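Local atomic coordinates of Lin2722 protein (Listeria innocua, PDB entry 3DS8), a protein that is of unknown function but belongs to an alpha/beta hydrolase family and carries a probable Ser-His-Asp triad, so it is probably a serine hydrolase. Residues I7-S12 with F64-N69; L175-E180 with I211-V216; F93-G98 with V121-K126. All blocks are in the same frame, centred on the assembly; numbering follows the deposited sequence.

All three contacts lie in one mixed beta sheet, the core of the alpha/beta hydrolase fold. Along the chain, contact 1 comes first, contact 3 second and contact 2 last. Across the sheet, strands 61-66, 6-9, 95-101, 123-130, 173-180 and 209-216 follow one another in parallel. Contacts 1, 3 and 2 therefore join three successive pairs. The centres of contacts 1 and 3 are about 17 Å apart, yet they touch: Ile7 N probably bonds to Asp97 O at 2.8 Å. Contact 2 touches neither; its nearest atoms are about 6 Å from contact 3. Strand 95-101 leads to Ser102, the probable nucleophile.

Contact 1. Residues I7-S12 with F64-N69; sequences ILIHGS and FGFEQN. With SO4 (sulfate ion), chain C; SO4 (sulfate ion), chain B.
Ile7 and Phe64 run alongside each other, and the Ile7 CD1 tip rests on Phe64 CD1 at 3.8 Å. Phe64 in turn leans on Phe66: its CE2 sits 3.5 Å above the Phe66 ring plane, offset toward the rim. Ile9 fills in at the edge of that ring, with Ile9 CG2 against Phe66 CE2 at 3.8 Å. On the N-terminal side Phe64 N bonds to Leu8 O at 3.0 Å, and a water bridges Leu8 O and Phe64 O. Strands 6-9 and 61-66 are parallel neighbours in the central sheet of the alpha/beta hydrolase fold. The His-Gly loop after strand 6-9 is where many relatives place part of the oxyanion hole. Consistent with this, Ser12 N and OG bind a sulfate, which probably also meets Asn103 N, beside the probable nucleophile Ser102, and His222 NE2. Gly11 N binds a second sulfate; both ions are probably from the crystallisation liquor. His10 sets its imidazole edge-on against the backbone of Phe64-Phe66. Its CG sits between the backbone N and the carbonyl carbon (chi1 60°), which turns the ring toward segment 64-69. His10 NE2 accepts from Phe66 N at 3.0 Å, almost straight (171°) and near the ring plane. His10 CD2 rests 3.3 Å from Phe64 O, and Gly65 CA meets the rim between. At the far end His10 ND1 donates to Gly11 O at 2.8 Å.

Contact 2. Residues L175-E180 with I211-V216; sequences LAIAGE and IEDIQV
Glu180 and Val216 close the C-terminal end of this strand pair, their side chains running alongside each other. Glu180 has more surface buried here than any other residue. Its CG is anti to the backbone N (chi1 179°) and the chain stays extended, which carries Glu180 OE1 to 3.7 Å from Val216 CG2. Its CB also brushes Ile214 CG2. On the other face of the sheet, Gln215 and Asp213 form a small polar group over Ile177. Gln215 NE2 donates to Asp213 OD2 at 3.2 Å, nearly along the C-O axis of the acid and close to the amide plane. Gln215 NE2 also rests on Ile177 CG2 at 3.5 Å, and OD2 of Asp213 packs against that methyl too. Gln215 is also tied to helix 229-240 and the residue just before it: OE1 bonds to Thr228 OG1 and NE2 to Ser231 OG. Both amide atoms are therefore engaged. Main-chain bonds run the length of the pair. Among them Ala178 N meets Asp213 O at 2.9 Å and Gln215 N meets Ala178 O at 2.8 Å. The strand segments are twisted by 24° against each other while staying evenly spaced. They are the two strands of a beta-alpha-beta unit in the alpha/beta hydrolase sheet, and the link between them carries Asp188, the probable acid of the triad.

Contact 3. Residues F93-G98 with V121-K126; sequences FTQMDG and VPTLRK. With SO4 (sulfate ion), chain F.
Asp97 OD1 is gripped by two donors of segment 121-126. Arg125 NE reaches the syn lone pair of Asp97 OD1 at 2.9 Å. Lys126 N meets Asp97 OD1 from above the carboxylate plane, also at 2.9 Å. The two strands belong to a beta-alpha-beta unit of the alpha/beta hydrolase sheet, with helix 103-114 between them. Arg125 holds the acid side-on: Arg125 NH2 meets Asp97 OD2 at 2.8 Å, again on the syn side, and the carboxylate and guanidinium are only 10° from coplanar. This is a two-pronged salt bridge. Its reach depends on the arginine chain, extended at first and then bent at chi3 (66°). Asp97 OD2 has a second cationic partner in Arg59, so the carboxylate is probably kept ionised. Lys126 runs alongside Asp97, but its NZ goes elsewhere: to Glu173, to the carbonyls of Phe238 and Phe242, and to a sulfate probably from the crystallisation liquor. The pairing slips by one residue at Arg125. Met96 lies opposite Leu124, yet Asp97 lies opposite Lys126. The main chain keeps its bonds on both sides of the slip: Arg125 N to Met96 O at 2.8 Å, and Gly98 N to Lys126 O at 2.8 Å. On the apolar face Met96, present as selenomethionine, crosses Pro122 and sets its CE 4.0 Å from Leu124 CD1. Helices 73-91 and 103-114 cover this side through Met84 and Tyr111. At the start of the pair Thr94 O accepts twice from one residue. Thr123 N donates to Thr94 O at 2.8 Å from above the carbonyl plane, and Thr123 OG1 donates to the same Thr94 O at 3.1 Å.

Contact 1. Residues I7-S12 with F64-N69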
loop_
_atom_site.group_PDB
_atom_site.type_symbol
_atom_site.label_atom_id
_atom_site.label_comp_id
_atom_site.label_asym_id
_atom_site.label_seq_id
_atom_site.Cartn_x
_atom_site.Cartn_y
_atom_site.Cartn_z
ATOM N N ILE A 7 -4.119 -4.658 -6.836
ATOM C CA ILE A 7 -2.835 -5.344 -6.648
ATOM C C ILE A 7 -2.542 -5.493 -5.145
ATOM O O ILE A 7 -2.596 -4.520 -4.380
ATOM C CB ILE A 7 -1.692 -4.665 -7.390
ATOM C CG1 ILE A 7 -0.441 -5.536 -7.388
ATOM C CG2 ILE A 7 -1.266 -3.357 -6.810
ATOM C CD1 ILE A 7 0.473 -5.197 -8.510
ATOM N N LEU A 8 -2.222 -6.706 -4.731
ATOM C CA LEU A 8 -1.860 -7.038 -3.328
ATOM C C LEU A 8 -0.376 -7.339 -3.277
ATOM O O LEU A 8 0.140 -8.250 -3.962
ATOM C CB LEU A 8 -2.628 -8.250 -2.813
ATOM C CG LEU A 8 -4.153 -8.104 -2.899
ATOM C CD1 LEU A 8 -4.823 -9.430 -2.392
ATOM C CD2 LEU A 8 -4.681 -6.831 -2.192
ATOM N N ILE A 9 0.327 -6.602 -2.417
ATOM C CA ILE A 9 1.789 -6.707 -2.313
ATOM C C ILE A 9 2.211 -7.020 -0.875
ATOM O O ILE A 9 1.854 -6.286 0.048
ATOM C CB ILE A 9 2.527 -5.465 -2.821
ATOM C CG1 ILE A 9 2.090 -5.141 -4.243
ATOM C CG2 ILE A 9 4.030 -5.703 -2.750
ATOM C CD1 ILE A 9 2.843 -4.006 -4.892
ATOM N N HIS A 10 2.980 -8.091 -0.741
ATOM C CA HIS A 10 3.504 -8.579 0.527
ATOM C C HIS A 10 4.587 -7.653 1.125
ATOM O O HIS A 10 5.086 -6.742 0.447
ATOM C CB HIS A 10 4.051 -10.009 0.339
ATOM C CG HIS A 10 5.151 -10.115 -0.673
ATOM N ND1 HIS A 10 6.462 -9.807 -0.381
ATOM C CD2 HIS A 10 5.123 -10.442 -1.988
ATOM C CE1 HIS A 10 7.205 -10.006 -1.463
ATOM N NE2 HIS A 10 6.417 -10.389 -2.449
ATOM N N GLY A 11 4.926 -7.947 2.378
ATOM C CA GLY A 11 6.037 -7.357 3.110
ATOM C C GLY A 11 7.310 -8.132 2.855
ATOM O O GLY A 11 7.318 -9.174 2.168
ATOM N N SER A 12 8.401 -7.657 3.426
ATOM C CA SER A 12 9.667 -8.337 3.256
ATOM C C SER A 12 9.565 -9.723 3.895
ATOM O O SER A 12 8.877 -9.929 4.944
ATOM C CB SER A 12 10.851 -7.480 3.745
ATOM O OG SER A 12 11.046 -7.584 5.125
ATOM N N PHE A 64 0.573 -10.338 -6.076
ATOM C CA PHE A 64 1.904 -10.048 -6.602
ATOM C C PHE A 64 3.019 -10.614 -5.727
ATOM O O PHE A 64 2.950 -10.538 -4.501
ATOM C CB PHE A 64 2.076 -8.539 -6.784
ATOM C CG PHE A 64 3.143 -8.189 -7.742
ATOM C CD1 PHE A 64 2.862 -8.103 -9.094
ATOM C CD2 PHE A 64 4.437 -7.982 -7.308
ATOM C CE1 PHE A 64 3.844 -7.815 -10.007
ATOM C CE2 PHE A 64 5.441 -7.679 -8.217
ATOM C CZ PHE A 64 5.150 -7.601 -9.575
ATOM N N GLY A 65 4.073 -11.139 -6.349
ATOM C CA GLY A 65 5.191 -11.641 -5.589
ATOM C C GLY A 65 6.512 -11.168 -6.152
ATOM O O GLY A 65 6.733 -11.272 -7.330
ATOM N N PHE A 66 7.398 -10.697 -5.289
ATOM C CA PHE A 66 8.799 -10.456 -5.646
ATOM C C PHE A 66 9.671 -11.631 -5.220
ATOM O O PHE A 66 9.776 -11.926 -4.020
ATOM C CB PHE A 66 9.300 -9.212 -4.925
ATOM C CG PHE A 66 8.640 -7.943 -5.353
ATOM C CD1 PHE A 66 9.010 -7.337 -6.530
ATOM C CD2 PHE A 66 7.640 -7.358 -4.588
ATOM C CE1 PHE A 66 8.411 -6.144 -6.943
ATOM C CE2 PHE A 66 7.000 -6.206 -5.015
ATOM C CZ PHE A 66 7.425 -5.570 -6.191
ATOM N N GLU A 67 10.346 -12.290 -6.165
ATOM C CA GLU A 67 11.256 -13.389 -5.784
ATOM C C GLU A 67 12.365 -12.879 -4.838
ATOM O O GLU A 67 12.792 -13.586 -3.911
ATOM C CB GLU A 67 11.939 -14.011 -6.996
ATOM C CG GLU A 67 12.847 -15.178 -6.572
ATOM C CD GLU A 67 13.025 -16.300 -7.607
ATOM O OE1 GLU A 67 12.685 -16.128 -8.802
ATOM O OE2 GLU A 67 13.516 -17.379 -7.187
ATOM N N GLN A 68 12.824 -11.668 -5.101
ATOM C CA GLN A 68 13.800 -10.994 -4.247
ATOM C C GLN A 68 13.026 -10.278 -3.152
ATOM O O GLN A 68 12.803 -9.068 -3.206
ATOM C CB GLN A 68 14.686 -10.043 -5.054
ATOM C CG GLN A 68 15.718 -10.803 -5.905
ATOM C CD GLN A 68 15.238 -11.134 -7.276
ATOM O OE1 GLN A 68 14.536 -10.336 -7.899
ATOM N NE2 GLN A 68 15.658 -12.295 -7.797
ATOM N N ASN A 69 12.613 -11.064 -2.165
ATOM C CA ASN A 69 11.559 -10.655 -1.215
ATOM C C ASN A 69 12.094 -9.930 0.018
ATOM O O ASN A 69 11.345 -9.625 0.951
ATOM C CB ASN A 69 10.638 -11.851 -0.885
ATOM C CG ASN A 69 11.292 -12.893 0.033
ATOM O OD1 ASN A 69 12.494 -12.920 0.184
ATOM N ND2 ASN A 69 10.483 -13.813 0.574
HETATM S S SO4 C . 4.158 -10.712 4.879
HETATM O O1 SO4 C . 3.409 -9.954 4.052
HETATM O O2 SO4 C . 3.933 -10.425 6.330
HETATM O O3 SO4 C . 3.834 -12.140 4.688
HETATM O O4 SO4 C . 5.612 -10.480 4.620
HETATM S S SO4 B . 9.027 -4.862 6.200
HETATM O O1 SO4 B . 8.882 -3.407 6.426
HETATM O O2 SO4 B . 8.439 -5.619 7.290
HETATM O O3 SO4 B . 8.329 -5.275 4.976
HETATM O O4 SO4 B . 10.488 -5.158 6.112
HETATM O O HOH W 1 1.386 -10.351 -2.277
#

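Contact 2. Residues L175-E180 with I211-V216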
loop_
_atom_site.group_PDB
_atom_site.type_symbol
_atom_site.label_atom_id
_atom_site.label_comp_id
_atom_site.label_asym_id
_atom_site.label_seq_id
_atom_site.Cartn_x
_atom_site.Cartn_y
_atom_site.Cartn_z
ATOM N N LEU A 175 -4.795 5.400 2.204
ATOM C CA LEU A 175 -5.181 4.960 3.534
ATOM C C LEU A 175 -3.946 4.382 4.193
ATOM O O LEU A 175 -3.306 3.438 3.661
ATOM C CB LEU A 175 -6.274 3.864 3.477
ATOM C CG LEU A 175 -6.570 3.130 4.781
ATOM C CD1 LEU A 175 -7.087 4.101 5.833
ATOM C CD2 LEU A 175 -7.600 1.951 4.480
ATOM N N ALA A 176 -3.554 4.968 5.334
ATOM C CA ALA A 176 -2.428 4.489 6.109
ATOM C C ALA A 176 -2.950 3.830 7.380
ATOM O O ALA A 176 -3.574 4.467 8.255
ATOM C CB ALA A 176 -1.457 5.643 6.487
ATOM N N ILE A 177 -2.715 2.529 7.458
ATOM C CA ILE A 177 -3.039 1.721 8.605
ATOM C C ILE A 177 -1.828 1.468 9.458
ATOM O O ILE A 177 -0.744 1.068 8.938
ATOM C CB ILE A 177 -3.661 0.387 8.143
ATOM C CG1 ILE A 177 -5.062 0.627 7.554
ATOM C CG2 ILE A 177 -3.699 -0.635 9.307
ATOM C CD1 ILE A 177 -5.680 -0.615 6.911
ATOM N N ALA A 178 -1.937 1.772 10.746
ATOM C CA ALA A 178 -0.817 1.645 11.653
ATOM C C ALA A 178 -1.212 0.870 12.889
ATOM O O ALA A 178 -2.350 0.974 13.358
ATOM C CB ALA A 178 -0.288 3.006 12.075
ATOM N N GLY A 179 -0.278 0.083 13.408
ATOM C CA GLY A 179 -0.467 -0.580 14.713
ATOM C C GLY A 179 0.309 0.077 15.847
ATOM O O GLY A 179 1.390 0.668 15.662
ATOM N N GLU A 180 -0.247 -0.033 17.045
ATOM C CA GLU A 180 0.369 0.427 18.244
ATOM C C GLU A 180 0.076 -0.691 19.294
ATOM O O GLU A 180 -1.105 -1.032 19.562
ATOM C CB GLU A 180 -0.243 1.780 18.622
ATOM C CG GLU A 180 0.275 2.331 19.826
ATOM C CD GLU A 180 -0.239 3.733 20.123
ATOM O OE1 GLU A 180 -1.475 3.962 20.153
ATOM O OE2 GLU A 180 0.622 4.574 20.404
ATOM N N ILE A 211 -6.341 9.209 4.604
ATOM C CA ILE A 211 -7.023 8.734 5.807
ATOM C C ILE A 211 -6.082 7.875 6.636
ATOM O O ILE A 211 -5.367 7.040 6.080
ATOM C CB ILE A 211 -8.271 7.904 5.412
ATOM C CG1 ILE A 211 -9.218 8.741 4.521
ATOM C CG2 ILE A 211 -8.960 7.346 6.667
ATOM C CD1 ILE A 211 -10.596 8.073 4.245
ATOM N N GLU A 212 -6.047 8.104 7.956
ATOM C CA GLU A 212 -5.262 7.284 8.865
ATOM C C GLU A 212 -6.183 6.392 9.690
ATOM O O GLU A 212 -7.320 6.817 10.058
ATOM C CB GLU A 212 -4.482 8.208 9.822
ATOM C CG GLU A 212 -3.457 9.066 9.095
ATOM C CD GLU A 212 -2.643 9.964 9.992
ATOM O OE1 GLU A 212 -3.056 10.239 11.126
ATOM O OE2 GLU A 212 -1.541 10.392 9.536
ATOM N N ASP A 213 -5.705 5.213 10.083
ATOM C CA ASP A 213 -6.460 4.328 11.000
ATOM C C ASP A 213 -5.426 3.656 11.884
ATOM O O ASP A 213 -4.504 3.020 11.375
ATOM C CB ASP A 213 -7.196 3.227 10.198
ATOM C CG ASP A 213 -7.525 1.895 11.042
ATOM O OD1 ASP A 213 -8.558 1.978 11.687
ATOM O OD2 ASP A 213 -6.776 0.784 11.048
ATOM N N ILE A 214 -5.502 3.888 13.182
ATOM C CA ILE A 214 -4.587 3.243 14.140
ATOM C C ILE A 214 -5.314 2.121 14.858
ATOM O O ILE A 214 -6.430 2.325 15.362
ATOM C CB ILE A 214 -4.084 4.228 15.194
ATOM C CG1 ILE A 214 -3.346 5.396 14.538
ATOM C CG2 ILE A 214 -3.165 3.493 16.231
ATOM C CD1 ILE A 214 -2.951 6.470 15.529
ATOM N N GLN A 215 -4.734 0.934 14.879
ATOM C CA GLN A 215 -5.239 -0.145 15.662
ATOM C C GLN A 215 -4.342 -0.324 16.891
ATOM O O GLN A 215 -3.124 -0.342 16.785
ATOM C CB GLN A 215 -5.284 -1.470 14.884
ATOM C CG GLN A 215 -6.267 -1.497 13.749
ATOM C CD GLN A 215 -5.958 -2.626 12.793
ATOM O OE1 GLN A 215 -5.787 -3.798 13.218
ATOM N NE2 GLN A 215 -5.894 -2.299 11.502
ATOM N N VAL A 216 -4.964 -0.495 18.043
ATOM C CA VAL A 216 -4.204 -0.584 19.297
ATOM C C VAL A 216 -4.385 -1.944 19.950
ATOM O O VAL A 216 -5.507 -2.505 20.020
ATOM C CB VAL A 216 -4.578 0.528 20.292
ATOM C CG1 VAL A 216 -3.633 0.511 21.512
ATOM C CG2 VAL A 216 -4.542 1.904 19.619
#

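Contact 3. Residues F93-G98 with V121-K126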
loop_
_atom_site.group_PDB
_atom_site.type_symbol
_atom_site.label_atom_id
_atom_site.label_comp_id
_atom_site.label_asym_id
_atom_site.label_seq_id
_atom_site.Cartn_x
_atom_site.Cartn_y
_atom_site.Cartn_z
ATOM N N PHE A 93 -5.595 -2.072 -18.597
ATOM C CA PHE A 93 -6.067 -1.354 -17.423
ATOM C C PHE A 93 -5.416 0.015 -17.361
ATOM O O PHE A 93 -4.204 0.112 -17.314
ATOM C CB PHE A 93 -5.688 -2.080 -16.128
ATOM C CG PHE A 93 -6.180 -3.505 -16.017
ATOM C CD1 PHE A 93 -7.521 -3.816 -16.185
ATOM C CD2 PHE A 93 -5.297 -4.532 -15.724
ATOM C CE1 PHE A 93 -7.973 -5.141 -16.049
ATOM C CE2 PHE A 93 -5.735 -5.855 -15.578
ATOM C CZ PHE A 93 -7.075 -6.156 -15.771
ATOM N N THR A 94 -6.209 1.073 -17.287
ATOM C CA THR A 94 -5.604 2.403 -17.198
ATOM C C THR A 94 -5.377 2.862 -15.756
ATOM O O THR A 94 -4.571 3.755 -15.527
ATOM C CB THR A 94 -6.453 3.425 -17.924
ATOM O OG1 THR A 94 -7.767 3.377 -17.394
ATOM C CG2 THR A 94 -6.500 3.109 -19.424
ATOM N N GLN A 95 -6.129 2.266 -14.819
ATOM C CA GLN A 95 -5.994 2.503 -13.367
ATOM C C GLN A 95 -5.899 1.191 -12.626
ATOM O O GLN A 95 -6.373 0.181 -13.117
ATOM C CB GLN A 95 -7.203 3.236 -12.808
ATOM C CG GLN A 95 -7.488 4.572 -13.441
ATOM C CD GLN A 95 -8.633 5.266 -12.741
ATOM O OE1 GLN A 95 -9.805 4.991 -13.010
ATOM N NE2 GLN A 95 -8.296 6.156 -11.837
HETATM N N MSE A 96 -5.324 1.234 -11.414
HETATM C CA MSE A 96 -5.362 0.119 -10.493
HETATM C C MSE A 96 -5.345 0.662 -9.063
HETATM O O MSE A 96 -4.858 1.747 -8.828
HETATM C CB MSE A 96 -4.148 -0.746 -10.693
HETATM C CG MSE A 96 -2.907 -0.097 -10.291
HETATM SE SE MSE A 96 -1.400 -1.292 -10.741
HETATM C CE MSE A 96 -0.120 -0.721 -9.348
ATOM N N ASP A 97 -5.876 -0.118 -8.150
ATOM C CA ASP A 97 -5.740 0.134 -6.714
ATOM C C ASP A 97 -4.684 -0.824 -6.156
ATOM O O ASP A 97 -4.377 -1.824 -6.784
ATOM C CB ASP A 97 -7.052 -0.107 -6.032
ATOM C CG ASP A 97 -8.125 0.798 -6.525
ATOM O OD1 ASP A 97 -7.827 1.935 -6.899
ATOM O OD2 ASP A 97 -9.285 0.363 -6.478
ATOM N N GLY A 98 -4.045 -0.474 -5.061
ATOM C CA GLY A 98 -3.046 -1.344 -4.463
ATOM C C GLY A 98 -3.117 -1.371 -2.951
ATOM O O GLY A 98 -3.417 -0.369 -2.334
ATOM N N VAL A 121 1.926 2.281 -17.908
ATOM C CA VAL A 121 1.486 1.474 -16.763
ATOM C C VAL A 121 0.172 2.020 -16.185
ATOM O O VAL A 121 -0.132 3.191 -16.386
ATOM C CB VAL A 121 2.575 1.418 -15.645
ATOM C CG1 VAL A 121 3.891 0.845 -16.189
ATOM C CG2 VAL A 121 2.796 2.804 -15.034
ATOM N N PRO A 122 -0.581 1.180 -15.448
ATOM C CA PRO A 122 -1.817 1.710 -14.873
ATOM C C PRO A 122 -1.536 2.786 -13.819
ATOM O O PRO A 122 -0.576 2.695 -13.048
ATOM C CB PRO A 122 -2.480 0.483 -14.287
ATOM C CG PRO A 122 -1.777 -0.697 -14.943
ATOM C CD PRO A 122 -0.400 -0.228 -15.071
ATOM N N THR A 123 -2.371 3.804 -13.782
ATOM C CA THR A 123 -2.202 4.858 -12.793
ATOM C C THR A 123 -2.730 4.300 -11.455
ATOM O O THR A 123 -3.814 3.717 -11.424
ATOM C CB THR A 123 -3.045 6.095 -13.118
ATOM O OG1 THR A 123 -4.411 5.715 -13.177
ATOM C CG2 THR A 123 -2.711 6.666 -14.412
ATOM N N LEU A 124 -1.984 4.479 -10.372
ATOM C CA LEU A 124 -2.471 4.061 -9.039
ATOM C C LEU A 124 -3.561 5.039 -8.604
ATOM O O LEU A 124 -3.406 6.246 -8.706
ATOM C CB LEU A 124 -1.337 4.066 -8.020
ATOM C CG LEU A 124 -1.513 3.369 -6.705
ATOM C CD1 LEU A 124 -1.845 1.879 -6.871
ATOM C CD2 LEU A 124 -0.192 3.571 -5.895
ATOM N N ARG A 125 -4.684 4.499 -8.187
ATOM C CA ARG A 125 -5.816 5.267 -7.746
ATOM C C ARG A 125 -5.913 5.219 -6.206
ATOM O O ARG A 125 -5.649 6.211 -5.537
ATOM C CB ARG A 125 -7.091 4.766 -8.413
ATOM C CG ARG A 125 -8.337 5.562 -8.003
ATOM C CD ARG A 125 -9.624 4.975 -8.525
ATOM N NE ARG A 125 -9.949 3.678 -7.949
ATOM C CZ ARG A 125 -11.166 3.144 -7.993
ATOM N NH1 ARG A 125 -12.170 3.792 -8.590
ATOM N NH2 ARG A 125 -11.388 1.986 -7.430
ATOM N N LYS A 126 -6.284 4.076 -5.653
ATOM C CA LYS A 126 -6.323 3.908 -4.185
ATOM C C LYS A 126 -5.068 3.177 -3.754
ATOM O O LYS A 126 -4.674 2.200 -4.395
ATOM C CB LYS A 126 -7.522 3.114 -3.764
ATOM C CG LYS A 126 -8.852 3.829 -4.059
ATOM C CD LYS A 126 -10.000 2.908 -3.832
ATOM C CE LYS A 126 -11.309 3.525 -4.137
ATOM N NZ LYS A 126 -11.837 4.445 -3.114
HETATM S S SO4 F . -13.107 7.165 -5.891
HETATM O O1 SO4 F . -13.891 7.556 -7.077
HETATM O O2 SO4 F . -13.307 8.265 -4.898
HETATM O O3 SO4 F . -13.548 5.850 -5.369
HETATM O O4 SO4 F . -11.691 6.919 -6.269
HETATM O O HOH W 2 -2.710 4.395 -17.602
#